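Local structure of internalin C2 (Listeria monocytogenes serotype 4b str. F2365, 4FHO) at residues E7-P12 and V41-L46; F19-L24 and G58-E63; N26-A31 and D47-L52; E63-L68 and T85-L90; N70-E75 and K92-E97. The protein probably takes part in adhesion to or invasion of host cells, as a member of the leucine-rich-repeat internalin family of Listeria. One frame throughout, in Å; residues are numbered along the deposited sequence. Where two conformers were deposited one is given.

Contact 1 of 5, residues E7-P12 and V41-L46; sequences ESIAQP and VTQADL
The one hydrogen bond that crosses between residues 7-12 and 41-46 runs from Ile9 N to the side-chain oxygen OE1 of Gln43, 3.0 Å and nearly straight at 169°, with the donor tilted out of the amide carbonyl plane. Gln43 leaves its helix with CG turned away from the backbone N (chi1 -177°) and then bends at chi2, which lays the amide across the extended chain at Ser8 and Ile9. Its other end is held as well: NE2 donates to the backbone oxygen of Tyr67, so both ends of the amide have partners and its flip is set. A softer polar contact lies at the far end, where Pro12 CA sits 3.5 Å from Val41 O in a CA-H...O arrangement.

Van der Waals packing is mainly the work of Ile9: CG2 meets Leu46 CD1 at 4.2 Å, and CD1 lies over the backbone leading into the helix, 3.6 Å from Val41 O. Ser8 OG lies alongside the Gln43 chain, 3.5 Å from CG.

Within 41-46 the helix start is fixed by reciprocal bonds. Asp45 N donates to Thr42 OG1 at 3.2 Å, and Asp45 OD2 takes Thr42 N at 2.8 Å on its anti lone pair; Thr42 OG1 donates to the same oxygen from above the carboxylate plane, 2.7 Å away. Two donors on OD2 would tend to favour the charged carboxylate. This is a capping box opening helix 43-47; together with the strand pair 13-14 and 40-41, whose second strand ends at Val41, it belongs to the small helical cap domain of internalins.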
# COMPACT_ATOMS: atom_id res chain seq x y z
N GLU A 7 -22.00 6.45 -1.17
CA GLU A 7 -22.52 6.21 0.18
C GLU A 7 -22.78 7.55 0.87
O GLU A 7 -22.07 8.52 0.62
CB GLU A 7 -21.55 5.33 0.97
CG GLU A 7 -22.17 4.54 2.13
CD GLU A 7 -21.72 3.08 2.27
OE1 GLU A 7 -20.79 2.61 1.57
OE2 GLU A 7 -22.32 2.38 3.11
N SER A 8 -23.79 7.60 1.74
CA SER A 8 -24.31 8.87 2.28
C SER A 8 -24.97 8.73 3.65
O SER A 8 -25.86 7.88 3.82
CB SER A 8 -25.33 9.46 1.29
OG SER A 8 -25.79 10.73 1.72
N ILE A 9 -24.56 9.58 4.60
CA ILE A 9 -25.25 9.71 5.91
C ILE A 9 -26.69 10.20 5.73
O ILE A 9 -26.96 11.02 4.85
CB ILE A 9 -24.50 10.63 6.94
CG1 ILE A 9 -24.30 12.07 6.43
CG2 ILE A 9 -23.16 10.02 7.31
CD1 ILE A 9 -23.83 13.04 7.50
N ALA A 10 -27.60 9.68 6.56
CA ALA A 10 -29.04 9.97 6.44
C ALA A 10 -29.42 11.43 6.79
O ALA A 10 -30.36 11.98 6.20
CB ALA A 10 -29.85 9.00 7.29
N GLN A 11 -28.71 12.02 7.75
CA GLN A 11 -28.93 13.41 8.18
C GLN A 11 -27.63 13.99 8.81
O GLN A 11 -26.62 13.27 8.89
CB GLN A 11 -30.16 13.49 9.13
CG GLN A 11 -29.99 13.07 10.59
CD GLN A 11 -29.91 11.57 10.80
OE1 GLN A 11 -29.12 10.89 10.15
NE2 GLN A 11 -30.72 11.05 11.71
N PRO A 12 -27.64 15.28 9.23
CA PRO A 12 -26.49 15.82 9.99
C PRO A 12 -26.24 15.09 11.33
O PRO A 12 -27.13 15.01 12.18
CB PRO A 12 -26.89 17.28 10.22
CG PRO A 12 -27.73 17.61 9.04
CD PRO A 12 -28.53 16.36 8.77
N VAL A 41 -21.61 17.33 11.14
CA VAL A 41 -21.18 17.50 9.74
C VAL A 41 -22.30 17.03 8.81
O VAL A 41 -23.10 16.14 9.17
CB VAL A 41 -19.87 16.76 9.43
CG1 VAL A 41 -18.71 17.44 10.13
CG2 VAL A 41 -19.95 15.29 9.83
N THR A 42 -22.39 17.67 7.64
CA THR A 42 -23.28 17.23 6.55
C THR A 42 -22.50 16.21 5.71
O THR A 42 -21.28 16.05 5.88
CB THR A 42 -23.71 18.40 5.64
OG1 THR A 42 -22.56 18.98 5.00
CG2 THR A 42 -24.41 19.48 6.46
N GLN A 43 -23.20 15.53 4.80
CA GLN A 43 -22.56 14.66 3.82
C GLN A 43 -21.65 15.45 2.86
O GLN A 43 -20.59 14.95 2.47
CB GLN A 43 -23.58 13.82 3.04
CG GLN A 43 -22.99 12.83 2.04
CD GLN A 43 -21.94 11.90 2.65
OE1 GLN A 43 -22.19 11.26 3.68
NE2 GLN A 43 -20.77 11.83 2.03
N ALA A 44 -22.07 16.67 2.50
CA ALA A 44 -21.24 17.61 1.71
C ALA A 44 -19.86 17.92 2.35
O ALA A 44 -18.87 18.02 1.62
CB ALA A 44 -21.99 18.90 1.43
N ASP A 45 -19.82 18.06 3.68
CA ASP A 45 -18.54 18.25 4.41
C ASP A 45 -17.64 17.03 4.26
O ASP A 45 -16.45 17.17 4.01
CB ASP A 45 -18.76 18.48 5.91
CG ASP A 45 -19.52 19.75 6.22
OD1 ASP A 45 -18.98 20.83 5.94
OD2 ASP A 45 -20.63 19.64 6.77
N LEU A 46 -18.24 15.85 4.42
CA LEU A 46 -17.53 14.58 4.22
C LEU A 46 -17.07 14.39 2.77
O LEU A 46 -15.94 13.97 2.54
CB LEU A 46 -18.40 13.40 4.69
CG LEU A 46 -18.81 13.35 6.17
CD1 LEU A 46 -19.54 12.06 6.49
CD2 LEU A 46 -17.59 13.46 7.08

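Contact 2 of 5, residues F19-L24 and G58-E63; sequences FPDPAL and GVTTIE
Asp21 reaches from the start of helix 22-31 to the loop 58-63, and its side chain can be followed outward. CB rests over the backbone of Thr61, 3.3 Å from Thr61 O, with the methyl CG2 of Thr61 beside it. Because CG is turned away from the backbone N (chi1 -167°), the carboxylate extends toward the loop backbone at Val59 and Thr60. OD2 takes the main bond there: Thr60 N donates over 2.7 Å at 164°, meeting the oxygen on its syn side but 32° out of the carboxylate plane. Thr61 N adds a weak bond to the same atom, so one oxygen gathers two successive amides of the loop. OD1 turns back to its own chain, where it accepts weakly from Ala23 N and Leu24 N. Across the contact, Asp21 OD1 also lies 3.7 Å from Val59 CA.

Asp21 is thus the N-cap of helix 22-31, and it ties the helical cap of the internalin to the first turns of the leucine-rich-repeat coil. Next to the carboxylate the contact becomes apolar: Ala23 CB packs on Val59 CG2 at 3.7 Å, and Leu24 CD2 lies against Ile62, 3.7 Å from its CA.

Toward Glu63 a water bridges the backbones, accepting from Asp21 N and donating to both Thr61 O and Glu63 O. Pro20 puts CG and CD against the aliphatic part of Glu63, while the carboxylate of that residue leads off to Gln66. In an ST turn, Thr61 OG1 accepts from Glu63 N, 3.3 Å away and nearly straight.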
# COMPACT_ATOMS: atom_id res chain seq x y z
N PHE A 19 -17.58 8.60 13.13
CA PHE A 19 -16.21 8.09 13.33
C PHE A 19 -16.02 7.79 14.82
O PHE A 19 -15.62 8.69 15.58
CB PHE A 19 -15.18 9.11 12.85
CG PHE A 19 -15.29 9.42 11.38
CD1 PHE A 19 -14.59 8.66 10.45
CD2 PHE A 19 -16.10 10.46 10.93
CE1 PHE A 19 -14.68 8.95 9.09
CE2 PHE A 19 -16.21 10.74 9.57
CZ PHE A 19 -15.50 9.98 8.64
N PRO A 20 -16.34 6.55 15.25
CA PRO A 20 -16.24 6.25 16.69
C PRO A 20 -14.83 6.27 17.29
O PRO A 20 -14.70 6.52 18.48
CB PRO A 20 -16.91 4.87 16.82
CG PRO A 20 -16.92 4.30 15.45
CD PRO A 20 -17.07 5.48 14.54
N ASP A 21 -13.80 6.05 16.48
CA ASP A 21 -12.41 6.16 16.95
C ASP A 21 -12.06 7.64 17.22
O ASP A 21 -12.07 8.42 16.27
CB ASP A 21 -11.46 5.57 15.92
CG ASP A 21 -10.08 5.38 16.46
OD1 ASP A 21 -9.36 6.39 16.60
OD2 ASP A 21 -9.71 4.21 16.73
N PRO A 22 -11.74 8.03 18.48
CA PRO A 22 -11.44 9.45 18.78
C PRO A 22 -10.30 10.07 17.97
O PRO A 22 -10.41 11.24 17.58
CB PRO A 22 -11.10 9.44 20.28
CG PRO A 22 -11.78 8.24 20.81
CD PRO A 22 -11.67 7.22 19.71
N ALA A 23 -9.25 9.30 17.69
CA ALA A 23 -8.12 9.77 16.85
C ALA A 23 -8.56 10.09 15.43
O ALA A 23 -8.19 11.13 14.87
CB ALA A 23 -6.98 8.75 16.83
N LEU A 24 -9.37 9.21 14.85
CA LEU A 24 -9.85 9.42 13.48
C LEU A 24 -10.90 10.53 13.43
O LEU A 24 -10.88 11.34 12.50
CB LEU A 24 -10.38 8.12 12.88
CG LEU A 24 -10.53 8.09 11.36
CD1 LEU A 24 -9.17 8.29 10.69
CD2 LEU A 24 -11.15 6.78 10.91
N GLY A 58 -2.92 6.07 17.47
CA GLY A 58 -3.67 5.04 18.16
C GLY A 58 -5.02 4.68 17.56
O GLY A 58 -5.86 4.22 18.28
N VAL A 59 -5.19 4.83 16.24
CA VAL A 59 -6.44 4.44 15.55
C VAL A 59 -6.60 2.92 15.59
O VAL A 59 -5.69 2.19 15.22
CB VAL A 59 -6.50 4.92 14.08
CG1 VAL A 59 -7.77 4.42 13.37
CG2 VAL A 59 -6.38 6.44 14.01
N THR A 60 -7.72 2.45 16.11
CA THR A 60 -8.06 1.01 16.16
C THR A 60 -9.20 0.60 15.23
O THR A 60 -9.37 -0.59 15.01
CB THR A 60 -8.36 0.54 17.59
OG1 THR A 60 -9.49 1.25 18.12
CG2 THR A 60 -7.17 0.78 18.45
N THR A 61 -9.98 1.54 14.73
CA THR A 61 -11.05 1.26 13.77
C THR A 61 -11.25 2.44 12.84
O THR A 61 -11.20 3.60 13.27
CB THR A 61 -12.38 0.92 14.47
OG1 THR A 61 -13.42 0.77 13.49
CG2 THR A 61 -12.79 2.01 15.45
N ILE A 62 -11.48 2.13 11.56
CA ILE A 62 -11.72 3.14 10.53
C ILE A 62 -13.19 3.19 10.11
O ILE A 62 -13.50 3.70 9.04
CB ILE A 62 -10.77 2.96 9.32
CG1 ILE A 62 -10.96 1.61 8.61
CG2 ILE A 62 -9.33 3.20 9.79
CD1 ILE A 62 -10.24 1.50 7.28
N GLU A 63 -14.09 2.71 10.97
CA GLU A 63 -15.54 2.91 10.80
C GLU A 63 -15.84 4.40 10.55
O GLU A 63 -15.28 5.27 11.22
CB GLU A 63 -16.31 2.42 12.04
CG GLU A 63 -17.82 2.63 12.03
CD GLU A 63 -18.51 2.00 10.83
OE1 GLU A 63 -18.01 0.96 10.32
OE2 GLU A 63 -19.54 2.56 10.40
O HOH W 1 -13.53 5.35 13.65

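Contact 3 of 5, residues N26-A31 and D47-L52; sequences NAVKTA and DGIATL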
# COMPACT_ATOMS: atom_id res chain seq x y z
N ASN A 26 -10.84 13.07 15.43
CA ASN A 26 -10.04 14.29 15.50
C ASN A 26 -9.51 14.72 14.13
O ASN A 26 -9.51 15.90 13.80
CB ASN A 26 -8.87 14.14 16.50
CG ASN A 26 -8.11 15.44 16.71
OD1 ASN A 26 -8.65 16.39 17.28
ND2 ASN A 26 -6.88 15.50 16.22
N ALA A 27 -9.10 13.74 13.32
CA ALA A 27 -8.60 14.01 11.96
C ALA A 27 -9.71 14.54 11.03
O ALA A 27 -9.45 15.45 10.24
CB ALA A 27 -7.90 12.80 11.37
N VAL A 28 -10.93 14.00 11.13
CA VAL A 28 -12.08 14.51 10.34
C VAL A 28 -12.52 15.91 10.78
O VAL A 28 -12.91 16.72 9.95
CB VAL A 28 -13.28 13.52 10.36
CG1 VAL A 28 -14.49 14.09 9.66
CG2 VAL A 28 -12.84 12.20 9.71
N LYS A 29 -12.47 16.17 12.09
CA LYS A 29 -12.71 17.50 12.66
C LYS A 29 -11.79 18.55 12.03
O LYS A 29 -12.27 19.61 11.63
CB LYS A 29 -12.53 17.46 14.19
CG LYS A 29 -12.79 18.76 14.94
CD LYS A 29 -11.92 18.89 16.18
CE LYS A 29 -10.50 19.34 15.84
NZ LYS A 29 -9.55 19.12 16.96
N THR A 30 -10.50 18.23 11.92
CA THR A 30 -9.53 19.14 11.29
C THR A 30 -9.77 19.28 9.78
O THR A 30 -9.77 20.40 9.27
CB THR A 30 -8.08 18.68 11.57
OG1 THR A 30 -7.89 18.64 12.99
CG2 THR A 30 -7.04 19.63 10.94
N ALA A 31 -9.98 18.16 9.10
CA ALA A 31 -10.23 18.14 7.64
C ALA A 31 -11.51 18.89 7.22
O ALA A 31 -11.54 19.47 6.14
CB ALA A 31 -10.24 16.72 7.11
N ASP A 47 -17.92 14.75 1.80
CA ASP A 47 -17.57 14.68 0.36
C ASP A 47 -16.44 15.64 -0.06
O ASP A 47 -15.80 15.40 -1.10
CB ASP A 47 -18.81 14.85 -0.54
CG ASP A 47 -19.72 13.60 -0.58
OD1 ASP A 47 -19.27 12.47 -0.29
OD2 ASP A 47 -20.90 13.74 -0.92
N GLY A 48 -16.18 16.70 0.72
CA GLY A 48 -15.05 17.61 0.51
C GLY A 48 -13.70 17.19 1.09
O GLY A 48 -12.72 17.91 0.90
N ILE A 49 -13.62 16.05 1.79
CA ILE A 49 -12.33 15.54 2.32
C ILE A 49 -11.61 14.78 1.21
O ILE A 49 -12.03 13.69 0.81
CB ILE A 49 -12.50 14.63 3.57
CG1 ILE A 49 -13.24 15.38 4.68
CG2 ILE A 49 -11.13 14.17 4.08
CD1 ILE A 49 -13.49 14.58 5.93
N ALA A 50 -10.51 15.36 0.71
CA ALA A 50 -9.68 14.74 -0.32
C ALA A 50 -8.60 13.84 0.28
O ALA A 50 -8.33 12.78 -0.25
CB ALA A 50 -9.06 15.81 -1.22
N THR A 51 -7.98 14.29 1.38
CA THR A 51 -6.90 13.58 2.07
C THR A 51 -7.16 13.56 3.57
O THR A 51 -7.69 14.52 4.13
CB THR A 51 -5.52 14.22 1.81
OG1 THR A 51 -5.53 15.59 2.22
CG2 THR A 51 -5.17 14.18 0.33
N LEU A 52 -6.80 12.44 4.20
CA LEU A 52 -6.97 12.24 5.65
C LEU A 52 -5.69 11.57 6.18
O LEU A 52 -5.24 10.57 5.61
CB LEU A 52 -8.22 11.39 5.92
CG LEU A 52 -8.82 11.37 7.33
CD1 LEU A 52 -9.26 12.76 7.78
CD2 LEU A 52 -10.00 10.41 7.40
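This is a purely apolar helix-to-strand contact at the N-terminal end of the leucine-rich-repeat coil: Ala27, Val28 and Ala31 on helix 22-31 of the cap face Ile49 and Leu52, at and just before the outermost strand 51-53. The helix closes one end of the repeat core, as the caps of internalins do, and no hydrogen bond crosses.

Two small residues one turn apart, Ala27 and Ala31, let Leu52 come close to the helix. Its CG is swung opposite the backbone N (chi1 -163°), which sends CD1 to the helix, where it lies 3.8 Å from Ala27 CB, 4.1 Å from Ala31 CB and also against the carbonyl of Ala27. The second methyl, CD2, meets Val28 CG2 at 4.1 Å and continues inward to Ile65 and Leu68 of the repeat interior.

Ile49 lies beside Leu52 against the same methyl, CG2 and CD1 both 4.1 Å from Ala31 CB. Val28 and Ile49 cross at about a right angle, touching through Val28 CG1 and Ile49 CD1, 3.9 Å apart; Phe19 lies against Val28 as well, adding an aromatic ring to this closure.

The outer side of the helix is polar. There Lys29 NZ donates to Asn26 OD1 over 2.9 Å, while Thr30 N and Thr30 OG1 reach Asn26 O from opposite faces of its carbonyl plane.

Contact 4 of 5, residues E63-L68 and T85-L90; sequences EGIQYL and TPLKNL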
# COMPACT_ATOMS: atom_id res chain seq x y z
N GLU A 63 -14.09 2.71 10.97
CA GLU A 63 -15.54 2.91 10.80
C GLU A 63 -15.84 4.40 10.55
O GLU A 63 -15.28 5.27 11.22
CB GLU A 63 -16.31 2.42 12.04
CG GLU A 63 -17.82 2.63 12.03
CD GLU A 63 -18.51 2.00 10.83
OE1 GLU A 63 -18.01 0.96 10.32
OE2 GLU A 63 -19.54 2.56 10.40
N GLY A 64 -16.69 4.66 9.56
CA GLY A 64 -17.02 6.01 9.12
C GLY A 64 -16.34 6.43 7.83
O GLY A 64 -16.83 7.32 7.14
N ILE A 65 -15.18 5.83 7.52
CA ILE A 65 -14.42 6.14 6.30
C ILE A 65 -15.23 5.89 5.02
O ILE A 65 -15.04 6.61 4.03
CB ILE A 65 -13.04 5.40 6.26
CG1 ILE A 65 -12.01 6.17 5.44
CG2 ILE A 65 -13.16 3.99 5.70
CD1 ILE A 65 -11.43 7.33 6.19
N GLN A 66 -16.16 4.91 5.07
CA GLN A 66 -17.05 4.60 3.95
C GLN A 66 -17.83 5.80 3.39
O GLN A 66 -18.20 5.79 2.21
CB GLN A 66 -18.02 3.43 4.30
CG GLN A 66 -19.08 3.69 5.37
CD GLN A 66 -18.68 3.30 6.78
OE1 GLN A 66 -17.53 3.49 7.19
NE2 GLN A 66 -19.64 2.77 7.54
N TYR A 67 -18.07 6.80 4.25
CA TYR A 67 -18.79 8.03 3.87
C TYR A 67 -17.90 9.05 3.16
O TYR A 67 -18.42 10.00 2.56
CB TYR A 67 -19.48 8.68 5.08
CG TYR A 67 -20.45 7.76 5.77
CD1 TYR A 67 -21.67 7.42 5.15
CD2 TYR A 67 -20.17 7.19 7.02
CE1 TYR A 67 -22.57 6.54 5.76
CE2 TYR A 67 -21.08 6.34 7.64
CZ TYR A 67 -22.28 6.01 7.01
OH TYR A 67 -23.16 5.16 7.62
N LEU A 68 -16.58 8.87 3.20
CA LEU A 68 -15.66 9.77 2.52
C LEU A 68 -15.53 9.32 1.04
O LEU A 68 -14.50 8.76 0.64
CB LEU A 68 -14.31 9.84 3.26
CG LEU A 68 -14.40 10.12 4.77
CD1 LEU A 68 -12.99 10.26 5.33
CD2 LEU A 68 -15.21 11.35 5.10
N THR A 85 -12.59 -3.35 6.16
CA THR A 85 -13.92 -3.42 5.53
C THR A 85 -14.54 -2.05 5.16
O THR A 85 -15.12 -1.93 4.08
CB THR A 85 -14.88 -4.31 6.39
OG1 THR A 85 -14.39 -5.65 6.36
CG2 THR A 85 -16.32 -4.29 5.88
N PRO A 86 -14.38 -1.01 6.01
CA PRO A 86 -14.91 0.33 5.67
C PRO A 86 -14.34 1.00 4.40
O PRO A 86 -15.01 1.89 3.86
CB PRO A 86 -14.55 1.15 6.91
CG PRO A 86 -14.61 0.16 8.01
CD PRO A 86 -13.94 -1.05 7.42
N LEU A 87 -13.16 0.58 3.95
CA LEU A 87 -12.58 1.01 2.66
C LEU A 87 -13.18 0.40 1.38
O LEU A 87 -12.94 0.97 0.31
CB LEU A 87 -11.06 0.71 2.60
CG LEU A 87 -10.12 1.35 3.60
CD1 LEU A 87 -8.69 0.88 3.39
CD2 LEU A 87 -10.22 2.85 3.45
N LYS A 88 -13.93 -0.71 1.49
CA LYS A 88 -14.28 -1.61 0.35
C LYS A 88 -14.77 -0.94 -0.91
O LYS A 88 -14.46 -1.38 -2.01
CB LYS A 88 -15.45 -2.53 0.70
CG LYS A 88 -15.16 -3.84 1.42
CD LYS A 88 -16.42 -4.72 1.46
CE LYS A 88 -17.62 -4.05 2.11
NZ LYS A 88 -18.49 -4.96 2.90
N ASN A 89 -15.68 0.02 -0.72
CA ASN A 89 -16.42 0.64 -1.82
C ASN A 89 -15.91 2.02 -2.21
O ASN A 89 -16.52 2.69 -3.05
CB ASN A 89 -17.92 0.70 -1.49
CG ASN A 89 -18.53 -0.68 -1.25
OD1 ASN A 89 -18.12 -1.67 -1.85
ND2 ASN A 89 -19.52 -0.74 -0.38
N LEU A 90 -14.80 2.45 -1.62
CA LEU A 90 -14.13 3.69 -2.03
C LEU A 90 -13.60 3.52 -3.46
O LEU A 90 -12.91 2.54 -3.74
CB LEU A 90 -12.99 4.07 -1.10
CG LEU A 90 -13.33 4.40 0.37
CD1 LEU A 90 -12.10 4.85 1.13
CD2 LEU A 90 -14.41 5.45 0.49
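Successive turns of the leucine-rich-repeat coil stack here on their convex side, through two short 3-10 segments, 65-67 and 85-87, that stand where longer helices occur in other leucine-rich-repeat proteins. Pro86 is the piece of the second turn that fits against the first. Its CB is pressed on Ile65 CG2 at 3.4 Å, tighter than an ordinary carbon contact, and the two side chains cross at about a right angle. The same methyl of Ile65 lies 3.3 Å from Pro86 O and 3.9 Å from Leu87 CD2. It comes that close because CG1 takes the place opposite the backbone N (chi1 -152°), leaving CG2 between N and the carbonyl carbon.

Gln66 flanks the ring obliquely, OE1 3.8 Å from Pro86 CB. Bent at chi2, its chain folds back over its own turn: OE1 accepts from Gly64 N at 2.8 Å, met from above the carbonyl plane, and NE2 donates to Glu63 OE2 over 2.9 Å, with that partner close to the amide plane. Both ends of the amide are thereby occupied, which sets its rotation beside the proline.

At the inner end, Leu90 reaches back to the first turn. Its CD2 lies 3.3 Å from Leu68 O and also near Ile65 O. Leu87 and Ile65 continue inward to Leu74 of strand 73-75.

No hydrogen bond passes between the two segments: the Gln66 amide finds its partners, Gly64 N and Glu63 OE2, within its own segment, so the contact itself rests on shape and van der Waals fit.

Contact 5 of 5, residues N70-E75 and K92-E97; sequences NLIGLE and KITELE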
# COMPACT_ATOMS: atom_id res chain seq x y z
N ASN A 70 -15.12 10.86 -1.91
CA ASN A 70 -14.10 11.48 -2.76
C ASN A 70 -12.69 11.47 -2.15
O ASN A 70 -11.82 12.22 -2.61
CB ASN A 70 -14.52 12.92 -3.13
CG ASN A 70 -15.88 12.96 -3.81
OD1 ASN A 70 -16.19 12.10 -4.63
ND2 ASN A 70 -16.71 13.94 -3.46
N LEU A 71 -12.46 10.60 -1.14
CA LEU A 71 -11.13 10.44 -0.51
C LEU A 71 -10.13 9.94 -1.58
O LEU A 71 -10.44 9.01 -2.33
CB LEU A 71 -11.19 9.45 0.65
CG LEU A 71 -9.97 9.37 1.58
CD1 LEU A 71 -9.76 10.67 2.34
CD2 LEU A 71 -10.15 8.20 2.53
N ILE A 72 -9.00 10.63 -1.66
CA ILE A 72 -7.91 10.38 -2.61
C ILE A 72 -6.67 9.78 -1.90
O ILE A 72 -6.07 8.86 -2.43
CB ILE A 72 -7.53 11.69 -3.36
CG1 ILE A 72 -8.63 12.05 -4.37
CG2 ILE A 72 -6.22 11.58 -4.11
CD1 ILE A 72 -8.50 13.45 -4.94
N GLY A 73 -6.31 10.33 -0.74
CA GLY A 73 -5.13 9.89 0.03
C GLY A 73 -5.51 9.54 1.46
O GLY A 73 -6.21 10.31 2.12
N LEU A 74 -5.06 8.38 1.94
CA LEU A 74 -5.30 7.95 3.31
C LEU A 74 -3.97 7.52 3.94
O LEU A 74 -3.34 6.58 3.47
CB LEU A 74 -6.34 6.80 3.34
CG LEU A 74 -6.91 6.38 4.69
CD1 LEU A 74 -7.50 7.54 5.51
CD2 LEU A 74 -7.94 5.29 4.48
N GLU A 75 -3.56 8.25 4.98
CA GLU A 75 -2.28 8.07 5.63
C GLU A 75 -2.58 7.59 7.05
O GLU A 75 -2.99 8.38 7.91
CB GLU A 75 -1.48 9.39 5.61
CG GLU A 75 -1.17 9.89 4.21
CD GLU A 75 -0.44 11.23 4.18
OE1 GLU A 75 -0.51 12.02 5.15
OE2 GLU A 75 0.22 11.50 3.15
N LYS A 92 -12.20 6.38 -5.49
CA LYS A 92 -11.23 7.42 -5.89
C LYS A 92 -9.91 7.46 -5.08
O LYS A 92 -9.07 8.33 -5.34
CB LYS A 92 -11.91 8.80 -5.83
CG LYS A 92 -13.06 8.92 -6.82
CD LYS A 92 -13.69 10.30 -6.80
CE LYS A 92 -14.98 10.32 -7.60
NZ LYS A 92 -15.78 11.51 -7.21
N ILE A 93 -9.72 6.54 -4.13
CA ILE A 93 -8.47 6.45 -3.34
C ILE A 93 -7.32 6.05 -4.28
O ILE A 93 -7.45 5.06 -5.01
CB ILE A 93 -8.61 5.52 -2.10
CG1 ILE A 93 -7.34 5.52 -1.24
CG2 ILE A 93 -8.94 4.09 -2.48
CD1 ILE A 93 -7.54 4.97 0.16
N THR A 94 -6.27 6.88 -4.34
CA THR A 94 -5.03 6.58 -5.12
C THR A 94 -3.78 6.31 -4.26
O THR A 94 -2.83 5.71 -4.75
CB THR A 94 -4.70 7.71 -6.13
OG1 THR A 94 -4.39 8.92 -5.45
CG2 THR A 94 -5.86 7.95 -7.09
N GLU A 95 -3.80 6.77 -3.01
CA GLU A 95 -2.69 6.66 -2.07
C GLU A 95 -3.24 6.06 -0.78
O GLU A 95 -4.08 6.67 -0.12
CB GLU A 95 -2.06 8.03 -1.82
CG GLU A 95 -0.92 8.05 -0.82
CD GLU A 95 -1.22 8.86 0.45
OE1 GLU A 95 -1.01 10.10 0.44
OE2 GLU A 95 -1.63 8.25 1.46
N LEU A 96 -2.78 4.85 -0.44
CA LEU A 96 -3.17 4.17 0.80
C LEU A 96 -1.92 3.73 1.58
O LEU A 96 -1.16 2.91 1.10
CB LEU A 96 -4.06 2.97 0.47
CG LEU A 96 -4.64 2.16 1.62
CD1 LEU A 96 -5.43 3.01 2.62
CD2 LEU A 96 -5.51 1.07 1.00
N GLU A 97 -1.72 4.32 2.76
CA GLU A 97 -0.54 4.05 3.60
C GLU A 97 -1.02 3.40 4.89
O GLU A 97 -1.62 4.05 5.74
CB GLU A 97 0.24 5.33 3.90
CG GLU A 97 0.86 5.98 2.66
CD GLU A 97 1.55 7.32 2.94
OE1 GLU A 97 2.12 7.51 4.04
OE2 GLU A 97 1.52 8.20 2.06
O HOH W 2 -12.64 7.25 -2.78
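Ile72 O is the meeting point of residues 70-75 and 92-97, taking two backbone N-H groups in its carbonyl plane: Thr94 N at 2.8 Å, on a lone pair, and Glu95 N at 3.1 Å. Beyond it the bonds alternate as in a regular parallel sheet, Leu74 N to Glu95 O and then Glu97 N to Leu74 O, each 2.9 Å long. Strands 73-75 and 95-97 run only 9° from parallel.

Inward, Leu74 and Leu96 lie side by side, CD2 of the first 3.9 Å from CD1 of the second, and Ile93 CD1 fills in against Leu74 CB. On the other face Glu75 OE2 stands 3.7 Å from Glu97 OE2, the two chains pointing the same way with their carboxylates turned 47° against each other. Two carboxylates this close might raise each other's affinity for protons; Glu95, modelled in two conformers, may add to this.

Before the strands, Lys92 runs beside Asn70, extended beyond CG, and donates from NZ to OD1 over 2.7 Å, from above the carbonyl plane. The other end of that amide is held by Asp47 O, which carries the connection to the cap. A water accepting from Lys92 N and donating to Leu71 O spans the gap where the backbones begin to pair. Strand 51-53 pairs on the far edge of 73-75. Short parallel strands, one per turn, with leucines turned into the core are typical of the concave sheet of a leucine-rich-repeat solenoid.

Overall arrangement
From the N terminus, the chain first closes contact 1, where 7-12 meets the start of helix 43-47. Contact 2 opens inside that loop and ends beyond it, at 58-63, so contacts 1 and 2 cross. Contact 3 also crosses contact 1, and it nests inside the loop of contact 2, with which it shares helix 22-31. Contact 1 braces the cap itself, while contacts 2 and 3 join it to the first repeat turns. Contact 4 follows in series, joined to contact 2 through Glu63, and crosses contact 5; the two join successive turns on the convex side and in the sheet. Strand 51-53 of contact 3 neighbours strand 73-75 of contact 5, and Leu52, Ile65 and Leu74 continue one core.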